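Local coordinates for uronate isomerase (Caulobacter crescentus, PDB 2Q01), which interconverts D-glucuronate with D-fructuronate, and D-galacturonate with D-tagaturonate, in the pentose and glucuronate interconversion pathway, at residues Thr336-Ala341 and Leu359-Glu364; Thr365-Glu370 and Met397-Gln402. One frame throughout, in Å; residues are numbered along the deposited sequence.

Interaction 1 (Thr336-Ala341 and Leu359-Glu364); sequences TEYVDA and LFTLDE
Tyr338 reaches across to Phe360 and Thr361 with the hydroxyl at the end of its ring. Its CG is anti to the carbonyl carbon (chi1 -68°), which lays the hydroxyl beside Phe360 O and Thr361 OG1. Tyr338 OH donates to the backbone oxygen of Phe360, and the distance from OH to Phe360 O is 2.5 Å. The hydroxyl oxygen sits in the carbonyl plane of Phe360 and meets a lone pair of that oxygen. Thr361 comes to the ring at its edge, near its plane. Thr361 OG1 is 2.9 Å from Tyr338 OH, though the Thr361 hydroxyl could also give its proton to another acceptor, so that bond is not settled. OG1 of Thr361 stands anti to its own backbone N (chi1 -153°), beside the carbonyl carbon. From there Thr361 OG1 accepts from Asp363 N at 3.2 Å, which makes an ST turn. Thr366 OG1 is a further partner of Thr361 OG1.

The second link joins Thr336 and Asp363. Thr336 N donates to Asp363 OD2 at 3.1 Å, in a nearly straight bond (173°). The donor sits on the anti side of OD2 and well out of the carboxylate plane. Water 2 donates both to Asp363 OD2 and to Thr336 O. Water 1 joins Thr336 OG1 to Leu362 N. The other oxygen, Asp363 OD1, pairs with Arg369 of the third subunit, and Thr336 OG1 also bonds to Met334 O.

A phenylalanine in place of Tyr338 would probably leave the Phe360 carbonyl without its hydroxyl donor and Thr361 OG1 without its phenol neighbour.

All five touching residues are buried, and the direct contacts are mainly polar. The two loops are therefore joined by directional bonds more than by apolar packing. Arg369 of the third subunit probably helps to keep Asp363 ionised.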
ATOM      1  N   THR B 336       7.730   6.987  -6.051  1.00 39.19           N
ATOM      2  CA  THR B 336       7.923   7.091  -7.501  1.00 41.96           C
ATOM      3  C   THR B 336       6.607   7.314  -8.262  1.00 43.29           C
ATOM      4  O   THR B 336       5.559   6.805  -7.869  1.00 48.80           O
ATOM      5  CB  THR B 336       8.672   5.848  -8.039  1.00 45.32           C
ATOM      6  OG1 THR B 336       9.780   5.560  -7.176  1.00 55.02           O
ATOM      7  CG2 THR B 336       9.204   6.070  -9.453  1.00 45.65           C
ATOM      8  N   GLU B 337       6.682   8.096  -9.339  1.00 46.67           N
ATOM      9  CA  GLU B 337       5.527   8.475 -10.151  1.00 46.12           C
ATOM     10  C   GLU B 337       5.749   8.027 -11.599  1.00 46.18           C
ATOM     11  O   GLU B 337       6.860   8.147 -12.123  1.00 43.32           O
ATOM     12  CB  GLU B 337       5.346   9.996 -10.092  1.00 46.22           C
ATOM     13  CG  GLU B 337       3.904  10.492 -10.205  1.00 63.15           C
ATOM     14  CD  GLU B 337       3.375  10.536 -11.633  1.00 66.60           C
ATOM     15  OE1 GLU B 337       2.151  10.328 -11.806  1.00 60.34           O
ATOM     16  OE2 GLU B 337       4.172  10.781 -12.571  1.00 58.72           O
ATOM     17  N   TYR B 338       4.695   7.518 -12.237  1.00 38.46           N
ATOM     18  CA  TYR B 338       4.788   6.991 -13.605  1.00 33.43           C
ATOM     19  C   TYR B 338       3.826   7.653 -14.593  1.00 31.03           C
ATOM     20  O   TYR B 338       4.156   7.796 -15.771  1.00 43.04           O
ATOM     21  CB  TYR B 338       4.573   5.465 -13.622  1.00 42.01           C
ATOM     22  CG  TYR B 338       5.683   4.683 -12.953  1.00 40.01           C
ATOM     23  CD1 TYR B 338       6.776   4.221 -13.685  1.00 30.08           C
ATOM     24  CD2 TYR B 338       5.641   4.411 -11.585  1.00 35.08           C
ATOM     25  CE1 TYR B 338       7.800   3.512 -13.068  1.00 36.27           C
ATOM     26  CE2 TYR B 338       6.656   3.715 -10.960  1.00 27.27           C
ATOM     27  CZ  TYR B 338       7.728   3.267 -11.702  1.00 45.93           C
ATOM     28  OH  TYR B 338       8.729   2.579 -11.064  1.00 46.60           O
ATOM     29  N   VAL B 339       2.647   8.045 -14.113  1.00 34.47           N
ATOM     30  CA  VAL B 339       1.536   8.477 -14.977  1.00 44.62           C
ATOM     31  C   VAL B 339       1.818   9.773 -15.735  1.00 46.41           C
ATOM     32  O   VAL B 339       1.680   9.818 -16.960  1.00 53.49           O
ATOM     33  CB  VAL B 339       0.203   8.575 -14.191  1.00 42.46           C
ATOM     34  CG1 VAL B 339      -0.968   8.867 -15.121  1.00 38.75           C
ATOM     35  CG2 VAL B 339      -0.051   7.281 -13.470  1.00 44.04           C
ATOM     36  N   ASP B 340       2.220  10.813 -15.008  1.00 47.69           N
ATOM     37  CA  ASP B 340       2.625  12.069 -15.631  1.00 45.74           C
ATOM     38  C   ASP B 340       4.010  11.918 -16.233  1.00 46.25           C
ATOM     39  O   ASP B 340       4.302  12.482 -17.290  1.00 52.57           O
ATOM     40  CB  ASP B 340       2.631  13.209 -14.609  1.00 52.15           C
ATOM     41  CG  ASP B 340       1.233  13.717 -14.275  1.00 63.69           C
ATOM     42  OD1 ASP B 340       1.088  14.408 -13.243  1.00 64.64           O
ATOM     43  OD2 ASP B 340       0.278  13.429 -15.029  1.00 76.58           O
ATOM     44  N   ALA B 341       4.845  11.134 -15.553  1.00 41.83           N
ATOM     45  CA  ALA B 341       6.253  10.976 -15.895  1.00 39.26           C
ATOM     46  C   ALA B 341       6.486  10.381 -17.280  1.00 34.56           C
ATOM     47  O   ALA B 341       7.235  10.944 -18.077  1.00 51.12           O
ATOM     48  CB  ALA B 341       6.963  10.145 -14.824  1.00 30.74           C
ATOM     49  N   LEU B 359       8.866  -1.958 -17.276  1.00 36.15           N
ATOM     50  CA  LEU B 359       8.871  -1.065 -16.115  1.00 31.00           C
ATOM     51  C   LEU B 359       9.046  -1.815 -14.799  1.00 34.71           C
ATOM     52  O   LEU B 359       8.399  -2.839 -14.554  1.00 28.99           O
ATOM     53  CB  LEU B 359       7.579  -0.260 -16.047  1.00 30.66           C
ATOM     54  CG  LEU B 359       7.195   0.666 -17.196  1.00 39.43           C
ATOM     55  CD1 LEU B 359       5.768   1.138 -16.971  1.00 30.88           C
ATOM     56  CD2 LEU B 359       8.156   1.850 -17.325  1.00 30.01           C
ATOM     57  N   PHE B 360       9.917  -1.275 -13.957  1.00 36.78           N
ATOM     58  CA  PHE B 360      10.189  -1.818 -12.638  1.00 32.58           C
ATOM     59  C   PHE B 360       9.847  -0.745 -11.629  1.00 38.36           C
ATOM     60  O   PHE B 360       9.691   0.417 -11.994  1.00 42.27           O
ATOM     61  CB  PHE B 360      11.667  -2.172 -12.512  1.00 29.08           C
ATOM     62  CG  PHE B 360      12.052  -3.435 -13.215  1.00 37.00           C
ATOM     63  CD1 PHE B 360      12.240  -3.457 -14.591  1.00 36.72           C
ATOM     64  CD2 PHE B 360      12.241  -4.608 -12.497  1.00 50.39           C
ATOM     65  CE1 PHE B 360      12.593  -4.625 -15.238  1.00 19.89           C
ATOM     66  CE2 PHE B 360      12.606  -5.776 -13.141  1.00 48.69           C
ATOM     67  CZ  PHE B 360      12.780  -5.784 -14.515  1.00 40.75           C
ATOM     68  N   THR B 361       9.729  -1.130 -10.362  1.00 35.01           N
ATOM     69  CA  THR B 361       9.476  -0.172  -9.300  1.00 28.72           C
ATOM     70  C   THR B 361      10.110  -0.596  -7.971  1.00 37.52           C
ATOM     71  O   THR B 361      10.373  -1.776  -7.736  1.00 37.98           O
ATOM     72  CB  THR B 361       7.958   0.110  -9.129  1.00 37.26           C
ATOM     73  OG1 THR B 361       7.770   1.425  -8.593  1.00 46.75           O
ATOM     74  CG2 THR B 361       7.290  -0.905  -8.224  1.00 28.31           C
ATOM     75  N   LEU B 362      10.375   0.396  -7.129  1.00 34.89           N
ATOM     76  CA  LEU B 362      10.794   0.198  -5.751  1.00 31.58           C
ATOM     77  C   LEU B 362       9.648   0.640  -4.845  1.00 36.58           C
ATOM     78  O   LEU B 362       9.698   0.497  -3.622  1.00 29.93           O
ATOM     79  CB  LEU B 362      12.045   1.028  -5.474  1.00 34.66           C
ATOM     80  CG  LEU B 362      13.396   0.359  -5.205  1.00 34.43           C
ATOM     81  CD1 LEU B 362      13.425  -1.087  -5.616  1.00 30.22           C
ATOM     82  CD2 LEU B 362      14.545   1.147  -5.842  1.00 30.82           C
ATOM     83  N   ASP B 363       8.606   1.165  -5.480  1.00 36.01           N
ATOM     84  CA  ASP B 363       7.432   1.675  -4.805  1.00 38.17           C
ATOM     85  C   ASP B 363       6.234   0.768  -5.111  1.00 45.04           C
ATOM     86  O   ASP B 363       5.551   0.954  -6.127  1.00 46.15           O
ATOM     87  CB  ASP B 363       7.171   3.110  -5.279  1.00 40.08           C
ATOM     88  CG  ASP B 363       6.175   3.851  -4.412  1.00 41.20           C
ATOM     89  OD1 ASP B 363       5.781   3.334  -3.343  1.00 57.17           O
ATOM     90  OD2 ASP B 363       5.784   4.968  -4.806  1.00 44.91           O
ATOM     91  N   GLU B 364       5.983  -0.190  -4.213  1.00 38.03           N
ATOM     92  CA  GLU B 364       4.909  -1.194  -4.345  1.00 34.76           C
ATOM     93  C   GLU B 364       3.507  -0.618  -4.494  1.00 36.69           C
ATOM     94  O   GLU B 364       2.595  -1.298  -4.981  1.00 48.61           O
ATOM     95  CB  GLU B 364       4.893  -2.131  -3.137  1.00 32.61           C
ATOM     96  CG  GLU B 364       6.023  -3.127  -3.084  1.00 47.79           C
ATOM     97  CD  GLU B 364       5.851  -4.124  -1.950  1.00 67.00           C
ATOM     98  OE1 GLU B 364       5.645  -5.322  -2.240  1.00 70.85           O
ATOM     99  OE2 GLU B 364       5.905  -3.707  -0.772  1.00 58.16           O
TER
HETATM  100  O   HOH W   1      10.543   3.096  -7.940  1.00 43.01           O
HETATM  101  O   HOH W   2       3.828   6.465  -5.210  1.00 55.08           O

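Interaction 2 (Thr365-Glu370 and Met397-Gln402)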
ATOM      1  N   THR B 365       3.342   0.631  -4.072  1.00 31.55           N
ATOM      2  CA  THR B 365       2.052   1.318  -4.116  1.00 36.61           C
ATOM      3  C   THR B 365       1.606   1.675  -5.541  1.00 34.81           C
ATOM      4  O   THR B 365       0.428   1.952  -5.776  1.00 43.45           O
ATOM      5  CB  THR B 365       2.072   2.559  -3.217  1.00 36.45           C
ATOM      6  OG1 THR B 365       2.995   3.522  -3.737  1.00 42.93           O
ATOM      7  CG2 THR B 365       2.513   2.165  -1.812  1.00 43.99           C
ATOM      8  N   THR B 366       2.551   1.640  -6.477  1.00 32.12           N
ATOM      9  CA  THR B 366       2.291   1.952  -7.878  1.00 37.40           C
ATOM     10  C   THR B 366       1.826   0.744  -8.690  1.00 41.95           C
ATOM     11  O   THR B 366       1.471   0.900  -9.862  1.00 44.12           O
ATOM     12  CB  THR B 366       3.539   2.548  -8.577  1.00 35.88           C
ATOM     13  OG1 THR B 366       4.604   1.592  -8.561  1.00 52.11           O
ATOM     14  CG2 THR B 366       3.995   3.825  -7.897  1.00 35.08           C
ATOM     15  N   TYR B 367       1.831  -0.445  -8.079  1.00 46.54           N
ATOM     16  CA  TYR B 367       1.434  -1.685  -8.766  1.00 42.86           C
ATOM     17  C   TYR B 367       0.004  -1.623  -9.274  1.00 35.73           C
ATOM     18  O   TYR B 367      -0.245  -1.680 -10.475  1.00 35.54           O
ATOM     19  CB  TYR B 367       1.573  -2.915  -7.857  1.00 35.99           C
ATOM     20  CG  TYR B 367       2.980  -3.402  -7.641  1.00 37.36           C
ATOM     21  CD1 TYR B 367       3.965  -3.233  -8.615  1.00 39.97           C
ATOM     22  CD2 TYR B 367       3.323  -4.069  -6.463  1.00 41.14           C
ATOM     23  CE1 TYR B 367       5.264  -3.696  -8.413  1.00 37.58           C
ATOM     24  CE2 TYR B 367       4.612  -4.529  -6.249  1.00 20.53           C
ATOM     25  CZ  TYR B 367       5.583  -4.341  -7.222  1.00 38.77           C
ATOM     26  OH  TYR B 367       6.869  -4.798  -7.007  1.00 37.59           O
ATOM     27  N   SER B 368      -0.930  -1.497  -8.345  1.00 38.66           N
ATOM     28  CA  SER B 368      -2.336  -1.504  -8.684  1.00 43.15           C
ATOM     29  C   SER B 368      -2.747  -0.139  -9.193  1.00 38.12           C
ATOM     30  O   SER B 368      -3.665  -0.031 -10.005  1.00 50.92           O
ATOM     31  CB  SER B 368      -3.171  -1.882  -7.464  1.00 44.06           C
ATOM     32  OG  SER B 368      -2.943  -0.963  -6.409  1.00 58.65           O
ATOM     33  N   ARG B 369      -2.061   0.899  -8.720  1.00 40.37           N
ATOM     34  CA  ARG B 369      -2.447   2.266  -9.025  1.00 32.96           C
ATOM     35  C   ARG B 369      -2.026   2.697 -10.418  1.00 33.79           C
ATOM     36  O   ARG B 369      -2.842   3.182 -11.184  1.00 42.58           O
ATOM     37  CB  ARG B 369      -1.892   3.245  -7.994  1.00 29.76           C
ATOM     38  CG  ARG B 369      -2.698   4.541  -7.914  1.00 35.91           C
ATOM     39  CD  ARG B 369      -1.856   5.739  -7.508  1.00 30.42           C
ATOM     40  NE  ARG B 369      -1.160   5.543  -6.240  1.00 26.99           N
ATOM     41  CZ  ARG B 369       0.162   5.605  -6.086  1.00 47.28           C
ATOM     42  NH1 ARG B 369       0.944   5.874  -7.123  1.00 44.15           N
ATOM     43  NH2 ARG B 369       0.703   5.406  -4.890  1.00 52.86           N
ATOM     44  N   GLU B 370      -0.754   2.522 -10.744  1.00 38.28           N
ATOM     45  CA  GLU B 370      -0.203   3.136 -11.943  1.00 36.18           C
ATOM     46  C   GLU B 370       0.304   2.130 -12.960  1.00 36.27           C
ATOM     47  O   GLU B 370      -0.066   2.202 -14.126  1.00 43.46           O
ATOM     48  CB  GLU B 370       0.913   4.120 -11.571  1.00 41.88           C
ATOM     49  CG  GLU B 370       0.509   5.137 -10.505  1.00 49.76           C
ATOM     50  CD  GLU B 370       1.493   6.276 -10.349  1.00 44.19           C
ATOM     51  OE1 GLU B 370       2.580   6.229 -10.964  1.00 52.48           O
ATOM     52  OE2 GLU B 370       1.171   7.228  -9.608  1.00 47.50           O
ATOM     53  N   MET B 397       4.627 -12.142  -4.020  1.00 30.42           N
ATOM     54  CA  MET B 397       3.218 -12.448  -3.840  1.00 36.97           C
ATOM     55  C   MET B 397       2.383 -11.187  -3.965  1.00 25.93           C
ATOM     56  O   MET B 397       1.355 -11.199  -4.635  1.00 44.74           O
ATOM     57  CB  MET B 397       2.974 -13.128  -2.486  1.00 32.75           C
ATOM     58  CG  MET B 397       1.559 -13.685  -2.288  1.00 50.20           C
ATOM     59  SD  MET B 397       1.129 -15.085  -3.358  1.00 44.42           S
ATOM     60  CE  MET B 397       2.298 -16.327  -2.815  1.00 52.71           C
ATOM     61  N   ARG B 398       2.828 -10.104  -3.324  1.00 37.21           N
ATOM     62  CA  ARG B 398       2.137  -8.811  -3.400  1.00 24.68           C
ATOM     63  C   ARG B 398       2.078  -8.288  -4.834  1.00 35.33           C
ATOM     64  O   ARG B 398       1.037  -7.796  -5.269  1.00 34.89           O
ATOM     65  CB  ARG B 398       2.782  -7.782  -2.478  1.00 36.07           C
ATOM     66  CG  ARG B 398       2.339  -7.896  -1.028  1.00 38.58           C
ATOM     67  CD  ARG B 398       2.675  -6.649  -0.240  1.00 46.50           C
ATOM     68  NE  ARG B 398       4.117  -6.435  -0.115  1.00 36.89           N
ATOM     69  CZ  ARG B 398       4.867  -6.896   0.883  1.00 41.63           C
ATOM     70  NH1 ARG B 398       6.172  -6.638   0.909  1.00 28.48           N
ATOM     71  NH2 ARG B 398       4.320  -7.619   1.854  1.00 34.90           N
ATOM     72  N   PHE B 399       3.187  -8.421  -5.559  1.00 28.52           N
ATOM     73  CA  PHE B 399       3.224  -8.140  -6.981  1.00 33.94           C
ATOM     74  C   PHE B 399       2.113  -8.902  -7.705  1.00 40.92           C
ATOM     75  O   PHE B 399       1.256  -8.278  -8.320  1.00 47.38           O
ATOM     76  CB  PHE B 399       4.605  -8.461  -7.561  1.00 34.00           C
ATOM     77  CG  PHE B 399       4.707  -8.248  -9.048  1.00 34.59           C
ATOM     78  CD1 PHE B 399       4.649  -9.325  -9.929  1.00 46.20           C
ATOM     79  CD2 PHE B 399       4.859  -6.971  -9.572  1.00 35.07           C
ATOM     80  CE1 PHE B 399       4.738  -9.130 -11.305  1.00 37.74           C
ATOM     81  CE2 PHE B 399       4.952  -6.769 -10.950  1.00 20.29           C
ATOM     82  CZ  PHE B 399       4.889  -7.846 -11.814  1.00 32.28           C
ATOM     83  N   ARG B 400       2.105 -10.232  -7.592  1.00 40.17           N
ATOM     84  CA  ARG B 400       1.079 -11.079  -8.230  1.00 42.36           C
ATOM     85  C   ARG B 400      -0.353 -10.744  -7.807  1.00 37.20           C
ATOM     86  O   ARG B 400      -1.260 -10.761  -8.635  1.00 45.00           O
ATOM     87  CB  ARG B 400       1.349 -12.575  -7.997  1.00 39.60           C
ATOM     88  CG  ARG B 400       2.549 -13.158  -8.754  1.00 41.20           C
ATOM     89  CD  ARG B 400       2.391 -13.093 -10.280  1.00 45.22           C
ATOM     90  NE  ARG B 400       3.627 -13.493 -10.960  1.00 48.82           N
ATOM     91  CZ  ARG B 400       3.959 -13.162 -12.209  1.00 44.26           C
ATOM     92  NH1 ARG B 400       5.113 -13.582 -12.715  1.00 47.50           N
ATOM     93  NH2 ARG B 400       3.152 -12.411 -12.955  1.00 51.27           N
ATOM     94  N   GLU B 401      -0.545 -10.433  -6.527  1.00 39.06           N
ATOM     95  CA  GLU B 401      -1.856 -10.033  -6.001  1.00 35.33           C
ATOM     96  C   GLU B 401      -2.336  -8.659  -6.481  1.00 36.88           C
ATOM     97  O   GLU B 401      -3.540  -8.414  -6.558  1.00 50.15           O
ATOM     98  CB  GLU B 401      -1.848 -10.054  -4.475  1.00 41.28           C
ATOM     99  CG  GLU B 401      -1.887 -11.445  -3.858  1.00 54.56           C
ATOM    100  CD  GLU B 401      -1.733 -11.425  -2.343  1.00 73.80           C
ATOM    101  OE1 GLU B 401      -1.606 -10.324  -1.759  1.00 68.54           O
ATOM    102  OE2 GLU B 401      -1.741 -12.516  -1.734  1.00 87.37           O
ATOM    103  N   GLN B 402      -1.405  -7.766  -6.801  1.00 34.99           N
ATOM    104  CA  GLN B 402      -1.759  -6.375  -7.125  1.00 39.48           C
ATOM    105  C   GLN B 402      -1.733  -6.020  -8.617  1.00 36.72           C
ATOM    106  O   GLN B 402      -2.363  -5.054  -9.035  1.00 37.24           O
ATOM    107  CB  GLN B 402      -0.906  -5.401  -6.306  1.00 34.37           C
ATOM    108  CG  GLN B 402      -1.426  -5.233  -4.876  1.00 43.08           C
ATOM    109  CD  GLN B 402      -0.410  -4.669  -3.906  1.00 50.38           C
ATOM    110  OE1 GLN B 402      -0.541  -4.851  -2.697  1.00 57.09           O
ATOM    111  NE2 GLN B 402       0.606  -3.985  -4.422  1.00 61.66           N
TER
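The helical segments 366-370 and 397-402 run side by side in nearly the same direction, with axes 9.3 Å apart at closest approach and 17° between them. Their nearest CA atoms belong to Ser368 and Gln402.

Tyr367 fills the gap between the helices. Phe399 meets it in a T-shaped stack, with the edge of Phe399 turned to the face of Tyr367. The ring centroids are 5.2 Å apart and the planes stand at 79°. Phe399 CD2 does the touching, 3.5 Å from Tyr367 CE1 and off the centre of the ring. CG of Phe399 is anti to the backbone N (chi1 178°), and this carries the ring to the face of the tyrosine.

Gln402 takes the edge of the same ring. Its NE2 lies near the ring plane, 3.4 Å from Tyr367 CD2, with the amide plane turned obliquely to the ring. Gln402 CB packs on Tyr367 CB at 3.8 Å. Near the backbone, Ser368 CA makes a CA-H...O contact with Gln402 O at 3.6 Å. Ser368 OG turns to Glu364 of the second subunit.

No hydrogen bond crosses between the two segments. The arrangement is side-by-side packing of near-parallel helices. They follow the neighbouring parallel strands 357-359 and 381-383, as successive helices do outside the barrel of the TIM-barrel clan.

Both contacts are buried, but their chemistry differs. Interaction 1 ties loops together with hydrogen bonds and waters, while interaction 2 packs two helices around aromatic rings. They are consecutive in the chain, since 359-364 runs straight into 365-370, the start of helix 366-375. They also touch directly. Glu370 OE1 probably accepts a hydrogen bond from Tyr338 N, and Glu364 OE1 forms a salt bridge with Arg398 NE. Segment 336-341 is thus tied to helix 366-375, and the loop 359-364 to helix 393-407. Both contacts adjoin neighbouring subunits. Segment 359-364 of one subunit faces 365-370 of a neighbouring subunit, so each contact supplies one side of that interface.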